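Side-chain contact in L-lysine 6-monooxygenase (Pseudomonas syringae pv. tomato, PDB 5CQF), which probably hydroxylates the side-chain amine of L-lysine in siderophore biosynthesis, as an FAD- and NADP-dependent flavoprotein monooxygenase: residues D288-Q291 with K292-L296. Residues are numbered along the deposited sequence; the frame is centred on the assembly and turned at random.
Sequences DERQ and KLFSL
Glu289 and Lys292 form a salt bridge one helical turn apart, with Lys292 NZ 2.7 Å from Glu289 OE2. The two side chains run alongside each other and point the same way. The ammonium group comes from above the carboxylate plane, 41° out of it. Glu289 OE1 lies farther from Lys292 NZ, at 3.6 Å, so the approach is one-sided. The lysine chain, bent at chi2 and chi3, slants back toward the start of the helix, which brings NZ beside Glu289. On the way its CD passes 3.5 Å from Asp288 O.

Arg290 reaches forward along another side of the helix. Its CG stands anti to the carbonyl carbon (chi1 -87°), and two further bends carry the guanidinium over the next turn. There one terminal nitrogen reaches Leu293 and the other Phe294. Leu293 meets the group at the edge, near its plane, with CD2 3.6 Å from Arg290 NH1. The other terminal nitrogen, Arg290 NH2, is 3.9 Å from Phe294 CB. The guanidinium and ring planes are almost perpendicular, at 87°, and the two side chains approach obliquely. Both neighbours offer carbon here, so this is packing and not pairing of charge.

The backbone is regular alpha-helix. Phe294 N bonds Arg290 O at 2.9 Å. Lys292, Leu293 and Ser295 make the same i to i+4 bonds, that of Lys292 N to Asp288 O being more bent.

This is the beginning of the surface helix 287-302. Glu289, Leu293 and Leu296 face helix 214-226, which follows a strand of the parallel sheet containing 206-210. Arg290 and Phe294 also touch Lys242 in a loop. A further face meets the second subunit: Gln291 and Phe294 pack on its Leu105, and Ser295 OG bonds Arg107 NH2 of that subunit. The helix therefore joins the 214-226 layer to the subunit interface.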
loop_
_atom_site.group_PDB
_atom_site.type_symbol
_atom_site.label_atom_id
_atom_site.label_comp_id
_atom_site.label_asym_id
_atom_site.label_seq_id
_atom_site.Cartn_x
_atom_site.Cartn_y
_atom_site.Cartn_z
ATOM N N ASP A 288 -7.002 -3.848 7.923
ATOM C CA ASP A 288 -7.982 -3.875 6.801
ATOM C C ASP A 288 -9.418 -3.909 7.283
ATOM O O ASP A 288 -10.299 -3.406 6.591
ATOM C CB ASP A 288 -7.745 -5.036 5.826
ATOM C CG ASP A 288 -6.360 -5.013 5.226
ATOM O OD1 ASP A 288 -5.726 -3.927 5.173
ATOM O OD2 ASP A 288 -5.888 -6.102 4.814
ATOM N N GLU A 289 -9.661 -4.490 8.453
ATOM C CA GLU A 289 -11.007 -4.466 9.041
ATOM C C GLU A 289 -11.406 -3.048 9.471
ATOM O O GLU A 289 -12.506 -2.589 9.148
ATOM C CB GLU A 289 -11.116 -5.428 10.216
ATOM C CG GLU A 289 -11.127 -6.902 9.807
ATOM C CD GLU A 289 -12.353 -7.296 8.975
ATOM O OE1 GLU A 289 -13.511 -6.887 9.305
ATOM O OE2 GLU A 289 -12.152 -8.035 7.985
ATOM N N ARG A 290 -10.509 -2.359 10.165
ATOM C CA ARG A 290 -10.715 -0.954 10.511
ATOM C C ARG A 290 -10.990 -0.139 9.265
ATOM O O ARG A 290 -11.897 0.675 9.238
ATOM C CB ARG A 290 -9.481 -0.361 11.206
ATOM C CG ARG A 290 -9.431 -0.555 12.710
ATOM C CD ARG A 290 -10.642 0.054 13.438
ATOM N NE ARG A 290 -10.850 1.500 13.184
ATOM C CZ ARG A 290 -11.963 2.064 12.683
ATOM N NH1 ARG A 290 -13.026 1.333 12.329
ATOM N NH2 ARG A 290 -12.009 3.384 12.531
ATOM N N GLN A 291 -10.171 -0.357 8.244
ATOM C CA GLN A 291 -10.318 0.355 6.994
ATOM C C GLN A 291 -11.676 0.080 6.364
ATOM O O GLN A 291 -12.317 0.987 5.871
ATOM C CB GLN A 291 -9.152 0.012 6.048
ATOM C CG GLN A 291 -9.268 0.473 4.593
ATOM C CD GLN A 291 -9.460 1.978 4.429
ATOM O OE1 GLN A 291 -9.076 2.766 5.304
ATOM N NE2 GLN A 291 -10.071 2.388 3.297
ATOM N N LYS A 292 -12.140 -1.157 6.384
ATOM C CA LYS A 292 -13.427 -1.477 5.729
ATOM C C LYS A 292 -14.558 -0.733 6.426
ATOM O O LYS A 292 -15.454 -0.149 5.775
ATOM C CB LYS A 292 -13.696 -2.992 5.714
ATOM C CG LYS A 292 -13.215 -3.681 4.445
ATOM C CD LYS A 292 -12.700 -5.095 4.687
ATOM C CE LYS A 292 -13.812 -6.110 4.849
ATOM N NZ LYS A 292 -13.400 -7.274 5.705
ATOM N N LEU A 293 -14.509 -0.751 7.754
ATOM C CA LEU A 293 -15.564 -0.129 8.547
ATOM C C LEU A 293 -15.518 1.365 8.379
ATOM O O LEU A 293 -16.520 1.966 8.065
ATOM C CB LEU A 293 -15.478 -0.532 10.019
ATOM C CG LEU A 293 -16.491 0.162 10.932
ATOM C CD1 LEU A 293 -17.925 -0.100 10.502
ATOM C CD2 LEU A 293 -16.271 -0.338 12.330
ATOM N N PHE A 294 -14.351 1.970 8.512
ATOM C CA PHE A 294 -14.243 3.438 8.350
ATOM C C PHE A 294 -14.636 3.918 6.926
ATOM O O PHE A 294 -15.362 4.909 6.751
ATOM C CB PHE A 294 -12.818 3.872 8.730
ATOM C CG PHE A 294 -12.601 5.346 8.680
ATOM C CD1 PHE A 294 -12.895 6.158 9.790
ATOM C CD2 PHE A 294 -12.109 5.944 7.528
ATOM C CE1 PHE A 294 -12.702 7.542 9.725
ATOM C CE2 PHE A 294 -11.932 7.330 7.456
ATOM C CZ PHE A 294 -12.222 8.124 8.555
ATOM N N SER A 295 -14.191 3.209 5.904
ATOM C CA SER A 295 -14.544 3.574 4.515
ATOM C C SER A 295 -16.052 3.520 4.231
ATOM O O SER A 295 -16.595 4.408 3.598
ATOM C CB SER A 295 -13.808 2.667 3.527
ATOM O OG SER A 295 -14.180 2.935 2.189
ATOM N N LEU A 296 -16.716 2.481 4.722
ATOM C CA LEU A 296 -18.131 2.306 4.493
ATOM C C LEU A 296 -18.951 3.367 5.195
ATOM O O LEU A 296 -19.905 3.893 4.634
ATOM C CB LEU A 296 -18.559 0.911 4.979
ATOM C CG LEU A 296 -20.051 0.528 4.848
ATOM C CD1 LEU A 296 -20.576 0.903 3.466
ATOM C CD2 LEU A 296 -20.237 -0.966 5.100
#